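Local coordinates for protein agmatine N-acetyltransferase (Drosophila melanogaster, PDB 7CIW) that transfers an acetyl group from acetyl-CoA to the amine of agmatine and probably acylates arylalkylamines such as serotonin and dopamine as well, at residues 159-172 / 204-216. The protein carries 1 engineered substitution. Numbering follows the deposited sequence.
Engineered in segment 159-172: Ala171 (natural residue Ser). With COA (coenzyme A), chain B; G0R (N-(4-carbamimidamidobutyl)ethanamide), chain C.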
loop_
_atom_site.group_PDB
_atom_site.type_symbol
_atom_site.label_atom_id
_atom_site.label_comp_id
_atom_site.label_asym_id
_atom_site.label_seq_id
_atom_site.Cartn_x
_atom_site.Cartn_y
_atom_site.Cartn_z
ATOM N N HIS A 159 1.184 -17.505 3.752
ATOM C CA HIS A 159 2.310 -16.652 3.390
ATOM C C HIS A 159 3.349 -16.652 4.500
ATOM O O HIS A 159 3.023 -16.698 5.684
ATOM C CB HIS A 159 1.849 -15.222 3.117
ATOM C CG HIS A 159 0.971 -15.097 1.915
ATOM N ND1 HIS A 159 1.442 -15.257 0.629
ATOM C CD2 HIS A 159 -0.357 -14.867 1.806
ATOM C CE1 HIS A 159 0.443 -15.115 -0.222
ATOM N NE2 HIS A 159 -0.661 -14.879 0.464
ATOM N N GLN A 160 4.617 -16.595 4.104
ATOM C CA GLN A 160 5.714 -16.537 5.059
ATOM C C GLN A 160 6.287 -15.137 5.199
ATOM O O GLN A 160 7.222 -14.930 5.980
ATOM C CB GLN A 160 6.813 -17.520 4.644
ATOM C CG GLN A 160 6.329 -18.979 4.652
ATOM C CD GLN A 160 7.269 -19.900 3.911
ATOM O OE1 GLN A 160 8.479 -19.847 4.111
ATOM N NE2 GLN A 160 6.719 -20.746 3.043
ATOM N N LEU A 161 5.727 -14.166 4.489
ATOM C CA LEU A 161 6.309 -12.835 4.443
ATOM C C LEU A 161 5.205 -11.838 4.144
ATOM O O LEU A 161 4.282 -12.145 3.387
ATOM C CB LEU A 161 7.401 -12.750 3.371
ATOM C CG LEU A 161 8.350 -11.549 3.443
ATOM C CD1 LEU A 161 9.316 -11.703 4.622
ATOM C CD2 LEU A 161 9.114 -11.395 2.124
ATOM N N VAL A 162 5.303 -10.660 4.766
ATOM C CA VAL A 162 4.513 -9.478 4.420
ATOM C C VAL A 162 5.491 -8.412 3.954
ATOM O O VAL A 162 6.560 -8.261 4.549
ATOM C CB VAL A 162 3.686 -8.950 5.611
ATOM C CG1 VAL A 162 2.924 -7.666 5.240
ATOM C CG2 VAL A 162 2.726 -10.014 6.119
ATOM N N SER A 163 5.142 -7.688 2.893
ATOM C CA SER A 163 5.971 -6.582 2.417
ATOM C C SER A 163 5.122 -5.331 2.257
ATOM O O SER A 163 3.905 -5.405 2.083
ATOM C CB SER A 163 6.663 -6.912 1.091
ATOM O OG SER A 163 5.716 -7.266 0.086
ATOM N N VAL A 164 5.780 -4.168 2.309
ATOM C CA VAL A 164 5.064 -2.900 2.179
ATOM C C VAL A 164 6.038 -1.812 1.731
ATOM O O VAL A 164 7.156 -1.723 2.250
ATOM C CB VAL A 164 4.352 -2.541 3.505
ATOM C CG1 VAL A 164 5.362 -2.454 4.677
ATOM C CG2 VAL A 164 3.551 -1.243 3.368
ATOM N N ASP A 165 5.647 -1.014 0.729
ATOM C CA ASP A 165 6.459 0.116 0.269
ATOM C C ASP A 165 6.016 1.363 1.019
ATOM O O ASP A 165 5.019 1.991 0.665
ATOM C CB ASP A 165 6.316 0.338 -1.236
ATOM C CG ASP A 165 6.710 -0.873 -2.059
ATOM O OD1 ASP A 165 7.665 -1.580 -1.674
ATOM O OD2 ASP A 165 6.065 -1.111 -3.106
ATOM N N CYS A 166 6.781 1.756 2.032
ATOM C CA CYS A 166 6.453 2.951 2.802
ATOM C C CYS A 166 6.942 4.178 2.044
ATOM O O CYS A 166 8.084 4.626 2.181
ATOM C CB CYS A 166 7.047 2.865 4.200
ATOM S SG CYS A 166 6.346 1.517 5.190
ATOM N N THR A 167 6.065 4.698 1.194
ATOM C CA THR A 167 6.326 5.953 0.511
ATOM C C THR A 167 6.288 7.132 1.477
ATOM O O THR A 167 6.849 8.189 1.173
ATOM C CB THR A 167 5.298 6.130 -0.606
ATOM O OG1 THR A 167 3.987 6.110 -0.036
ATOM C CG2 THR A 167 5.407 4.981 -1.605
ATOM N N SER A 168 5.660 6.954 2.634
ATOM C CA SER A 168 5.499 7.972 3.661
ATOM C C SER A 168 6.341 7.607 4.877
ATOM O O SER A 168 6.346 6.448 5.302
ATOM C CB SER A 168 4.023 8.074 4.063
ATOM O OG SER A 168 3.867 8.703 5.320
ATOM N N VAL A 169 7.055 8.593 5.440
ATOM C CA VAL A 169 7.870 8.316 6.620
ATOM C C VAL A 169 7.023 7.954 7.827
ATOM O O VAL A 169 7.513 7.273 8.732
ATOM C CB VAL A 169 8.782 9.506 6.992
ATOM C CG1 VAL A 169 9.647 9.909 5.814
ATOM C CG2 VAL A 169 7.960 10.678 7.506
ATOM N N TYR A 170 5.767 8.402 7.881
ATOM C CA TYR A 170 4.906 7.996 8.993
ATOM C C TYR A 170 4.594 6.507 8.926
ATOM O O TYR A 170 4.487 5.833 9.961
ATOM C CB TYR A 170 3.622 8.821 8.990
ATOM C CG TYR A 170 3.912 10.296 8.965
ATOM C CD1 TYR A 170 4.641 10.886 9.991
ATOM C CD2 TYR A 170 3.483 11.096 7.920
ATOM C CE1 TYR A 170 4.932 12.221 9.981
ATOM C CE2 TYR A 170 3.772 12.451 7.903
ATOM C CZ TYR A 170 4.502 13.000 8.938
ATOM O OH TYR A 170 4.800 14.345 8.940
ATOM N N ALA A 171 4.425 5.976 7.718
ATOM C CA ALA A 171 4.210 4.542 7.600
ATOM C C ALA A 171 5.488 3.781 7.919
ATOM O O ALA A 171 5.444 2.732 8.567
ATOM C CB ALA A 171 3.698 4.195 6.204
ATOM N N ALA A 172 6.640 4.299 7.478
ATOM C CA ALA A 172 7.903 3.667 7.849
ATOM C C ALA A 172 8.046 3.582 9.364
ATOM O O ALA A 172 8.386 2.525 9.908
ATOM C CB ALA A 172 9.077 4.427 7.231
ATOM N N PRO A 204 7.939 17.116 1.379
ATOM C CA PRO A 204 8.684 16.729 2.571
ATOM C C PRO A 204 7.735 16.525 3.734
ATOM O O PRO A 204 6.649 17.133 3.785
ATOM C CB PRO A 204 9.624 17.921 2.802
ATOM C CG PRO A 204 9.880 18.441 1.416
ATOM C CD PRO A 204 8.552 18.271 0.694
ATOM N N PRO A 205 8.099 15.672 4.703
ATOM C CA PRO A 205 9.396 15.026 4.929
ATOM C C PRO A 205 9.634 13.730 4.144
ATOM O O PRO A 205 10.597 13.022 4.431
ATOM C CB PRO A 205 9.357 14.732 6.427
ATOM C CG PRO A 205 7.893 14.432 6.688
ATOM C CD PRO A 205 7.101 15.274 5.717
ATOM N N HIS A 206 8.779 13.425 3.172
ATOM C CA HIS A 206 8.849 12.148 2.463
ATOM C C HIS A 206 9.899 12.244 1.367
ATOM O O HIS A 206 9.625 12.686 0.252
ATOM C CB HIS A 206 7.485 11.791 1.899
ATOM C CG HIS A 206 6.384 11.975 2.889
ATOM N ND1 HIS A 206 6.299 11.235 4.051
ATOM C CD2 HIS A 206 5.340 12.837 2.913
ATOM C CE1 HIS A 206 5.240 11.623 4.737
ATOM N NE2 HIS A 206 4.642 12.594 4.070
ATOM N N GLU A 207 11.110 11.802 1.687
ATOM C CA GLU A 207 12.234 11.891 0.771
ATOM C C GLU A 207 12.513 10.606 0.012
ATOM O O GLU A 207 13.280 10.644 -0.955
ATOM C CB GLU A 207 13.512 12.277 1.526
ATOM C CG GLU A 207 13.425 13.542 2.326
ATOM C CD GLU A 207 14.688 13.768 3.131
ATOM O OE1 GLU A 207 15.780 13.786 2.523
ATOM O OE2 GLU A 207 14.590 13.914 4.370
ATOM N N SER A 208 11.937 9.478 0.421
ATOM C CA SER A 208 12.281 8.195 -0.179
ATOM C C SER A 208 11.122 7.228 -0.009
ATOM O O SER A 208 10.252 7.423 0.845
ATOM C CB SER A 208 13.522 7.597 0.474
ATOM O OG SER A 208 13.253 7.364 1.850
ATOM N N VAL A 209 11.118 6.175 -0.824
ATOM C CA VAL A 209 10.258 5.024 -0.582
ATOM C C VAL A 209 11.112 3.962 0.098
ATOM O O VAL A 209 12.170 3.567 -0.409
ATOM C CB VAL A 209 9.593 4.506 -1.875
ATOM C CG1 VAL A 209 10.595 4.345 -3.012
ATOM C CG2 VAL A 209 8.806 3.194 -1.617
ATOM N N GLN A 210 10.673 3.531 1.272
ATOM C CA GLN A 210 11.395 2.564 2.088
ATOM C C GLN A 210 10.567 1.290 2.160
ATOM O O GLN A 210 9.454 1.308 2.695
ATOM C CB GLN A 210 11.637 3.113 3.488
ATOM C CG GLN A 210 12.472 4.374 3.509
ATOM C CD GLN A 210 12.604 4.905 4.900
ATOM O OE1 GLN A 210 13.497 4.500 5.632
ATOM N NE2 GLN A 210 11.698 5.793 5.290
ATOM N N THR A 211 11.110 0.195 1.637
ATOM C CA THR A 211 10.387 -1.069 1.625
ATOM C C THR A 211 10.754 -1.891 2.849
ATOM O O THR A 211 11.937 -2.103 3.127
ATOM C CB THR A 211 10.692 -1.844 0.349
ATOM O OG1 THR A 211 10.270 -1.058 -0.769
ATOM C CG2 THR A 211 9.929 -3.172 0.326
ATOM N N PHE A 212 9.732 -2.351 3.569
ATOM C CA PHE A 212 9.894 -3.148 4.777
ATOM C C PHE A 212 9.222 -4.503 4.594
ATOM O O PHE A 212 8.240 -4.632 3.850
ATOM C CB PHE A 212 9.267 -2.457 5.987
ATOM C CG PHE A 212 9.997 -1.230 6.459
ATOM C CD1 PHE A 212 9.808 0.004 5.840
ATOM C CD2 PHE A 212 10.827 -1.301 7.563
ATOM C CE1 PHE A 212 10.460 1.133 6.309
ATOM C CE2 PHE A 212 11.483 -0.183 8.031
ATOM C CZ PHE A 212 11.304 1.037 7.403
ATOM N N VAL A 213 9.747 -5.511 5.292
ATOM C CA VAL A 213 9.134 -6.831 5.327
ATOM C C VAL A 213 8.985 -7.299 6.767
ATOM O O VAL A 213 9.705 -6.873 7.674
ATOM C CB VAL A 213 9.924 -7.884 4.520
ATOM C CG1 VAL A 213 10.094 -7.435 3.086
ATOM C CG2 VAL A 213 11.277 -8.137 5.167
ATOM N N LEU A 214 8.027 -8.203 6.957
ATOM C CA LEU A 214 7.822 -8.894 8.221
ATOM C C LEU A 214 7.794 -10.385 7.949
ATOM O O LEU A 214 7.035 -10.844 7.092
ATOM C CB LEU A 214 6.513 -8.458 8.883
ATOM C CG LEU A 214 6.216 -9.154 10.216
ATOM C CD1 LEU A 214 7.117 -8.592 11.322
ATOM C CD2 LEU A 214 4.736 -9.017 10.573
ATOM N N HIS A 215 8.613 -11.148 8.667
ATOM C CA HIS A 215 8.628 -12.593 8.492
ATOM C C HIS A 215 7.534 -13.219 9.347
ATOM O O HIS A 215 7.454 -12.955 10.550
ATOM C CB HIS A 215 9.998 -13.161 8.862
ATOM C CG HIS A 215 11.098 -12.636 7.997
ATOM N ND1 HIS A 215 11.522 -13.289 6.859
ATOM C CD2 HIS A 215 11.834 -11.505 8.081
ATOM C CE1 HIS A 215 12.479 -12.584 6.283
ATOM N NE2 HIS A 215 12.689 -11.497 7.003
ATOM N N LEU A 216 6.689 -14.033 8.715
ATOM C CA LEU A 216 5.569 -14.697 9.388
ATOM C C LEU A 216 5.927 -16.103 9.814
ATOM O O LEU A 216 6.774 -16.742 9.181
ATOM C CB LEU A 216 4.349 -14.747 8.472
ATOM C CG LEU A 216 3.808 -13.384 8.059
ATOM C CD1 LEU A 216 2.555 -13.568 7.222
ATOM C CD2 LEU A 216 3.525 -12.518 9.285
ATOM O OXT LEU A 216 5.348 -16.625 10.777
HETATM N N1A COA B . 0.988 13.618 9.373
HETATM C C2A COA B . 1.497 14.116 10.534
HETATM N N3A COA B . 1.647 13.305 11.634
HETATM C C4A COA B . 1.292 12.012 11.576
HETATM C C5A COA B . 0.786 11.526 10.432
HETATM C C6A COA B . 0.643 12.343 9.329
HETATM N N6A COA B . 0.152 12.269 7.892
HETATM N N7A COA B . 0.497 10.210 10.594
HETATM C C8A COA B . 0.820 9.867 11.848
HETATM N N9A COA B . 1.312 10.965 12.441
HETATM C C1B COA B . 1.748 11.246 13.680
HETATM C C2B COA B . 0.564 10.965 14.638
HETATM O O2B COA B . -0.374 12.109 14.719
HETATM C C3B COA B . 1.127 10.617 15.812
HETATM O O3B COA B . 1.713 11.720 16.555
HETATM P P3B COA B . 0.905 12.570 17.735
HETATM O O7A COA B . -0.099 11.676 18.435
HETATM O O8A COA B . 1.916 13.194 18.703
HETATM O O9A COA B . 0.178 13.683 16.994
HETATM C C4B COA B . 2.442 9.756 15.367
HETATM O O4B COA B . 2.792 10.179 14.159
HETATM C C5B COA B . 2.182 8.270 15.402
HETATM O O5B COA B . 0.902 8.043 14.826
HETATM P P1A COA B . 0.484 6.533 14.228
HETATM O O1A COA B . 1.686 5.605 14.034
HETATM O O2A COA B . -0.597 5.931 15.113
HETATM O O3A COA B . -0.108 6.860 12.734
HETATM P P2A COA B . -1.526 6.336 12.093
HETATM O O4A COA B . -2.683 6.976 12.799
HETATM O O5A COA B . -1.563 4.825 12.110
HETATM O O6A COA B . -1.396 6.940 10.568
HETATM C CBP COA B . -0.785 6.666 8.351
HETATM C CCP COA B . -0.325 6.537 9.780
HETATM C CDP COA B . -1.856 5.552 8.097
HETATM C CEP COA B . 0.403 6.474 7.396
HETATM C CAP COA B . -1.346 8.073 8.160
HETATM O OAP COA B . -0.290 8.997 8.267
HETATM C C9P COA B . -2.028 8.298 6.796
HETATM O O9P COA B . -3.122 7.894 6.547
HETATM N N8P COA B . -1.313 9.070 5.800
HETATM C C7P COA B . -1.909 9.391 4.489
HETATM C C6P COA B . -1.885 8.199 3.438
HETATM C C5P COA B . -0.478 7.657 3.435
HETATM O O5P COA B . 0.479 8.359 3.234
HETATM N N4P COA B . -0.354 6.193 3.691
HETATM C C3P COA B . 0.911 5.482 3.780
HETATM C C2P COA B . 1.665 5.422 2.451
HETATM S S1P COA B . 3.022 4.288 2.877
HETATM C C10 G0R C . -1.311 4.069 -5.611
HETATM N N12 G0R C . -1.387 5.495 -5.903
HETATM C C1 G0R C . 1.021 1.094 1.995
HETATM C C2 G0R C . 0.959 2.211 0.956
HETATM C C5 G0R C . 1.973 3.339 -1.067
HETATM C C6 G0R C . 1.501 2.791 -2.416
HETATM C C7 G0R C . 1.660 3.805 -3.555
HETATM C C8 G0R C . 0.371 4.495 -4.020
HETATM N N4 G0R C . 1.992 2.294 -0.056
HETATM N N9 G0R C . -0.508 3.616 -4.758
HETATM N N11 G0R C . -2.174 3.145 -6.304
HETATM O O3 G0R C . 0.066 2.992 0.973
HETATM O O HOH W 1 10.183 -15.447 6.095
HETATM O O HOH W 2 9.161 -16.748 8.043
HETATM O O HOH W 3 9.390 6.628 3.620
#
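Val169 N, at the start of helix 169-177, meets the His206 ring at its edge and donates almost in the ring plane to His206 ND1 (3.1 Å, 160° at the hydrogen); Pro205 CD covers one face of that ring. Tyr170 CD2 also lies near the His206 plane, but the two rings, their planes at 84°, meet obliquely without stacking. The Tyr170 ring is itself sandwiched, the coenzyme A adenine on one face and Val169 CG2 on the opposite one. At the other end of the pairing, Leu161 CD1 sits over a face of His215, 3.8 Å from the ring centroid, while a water at the ring edge links His215 ND1 to Gln160 O. Phe212 meets Cys166 SG (3.8 Å from CD1) and Ala172 CB obliquely. On the opposite face from Cys166 and Phe212, the one that also carries Leu161 and His215, Thr211 OG1, anti to its carbonyl carbon (chi1 -61°), donates to Asp165 OD1 at 2.8 Å, on the anti side but well out of the carboxylate plane, beneath helix 99-114. Strands 161-166 and 208-215 run antiparallel, with paired backbone bonds at Val162–Leu214, Val164–Phe212 and Cys166–Gln210. Asp165 O accepts a weak bond from N4 of the acetylagmatine. This is the C-terminal part of the GNAT fold, whose strand-to-helix turn lines the acetyl-transfer site.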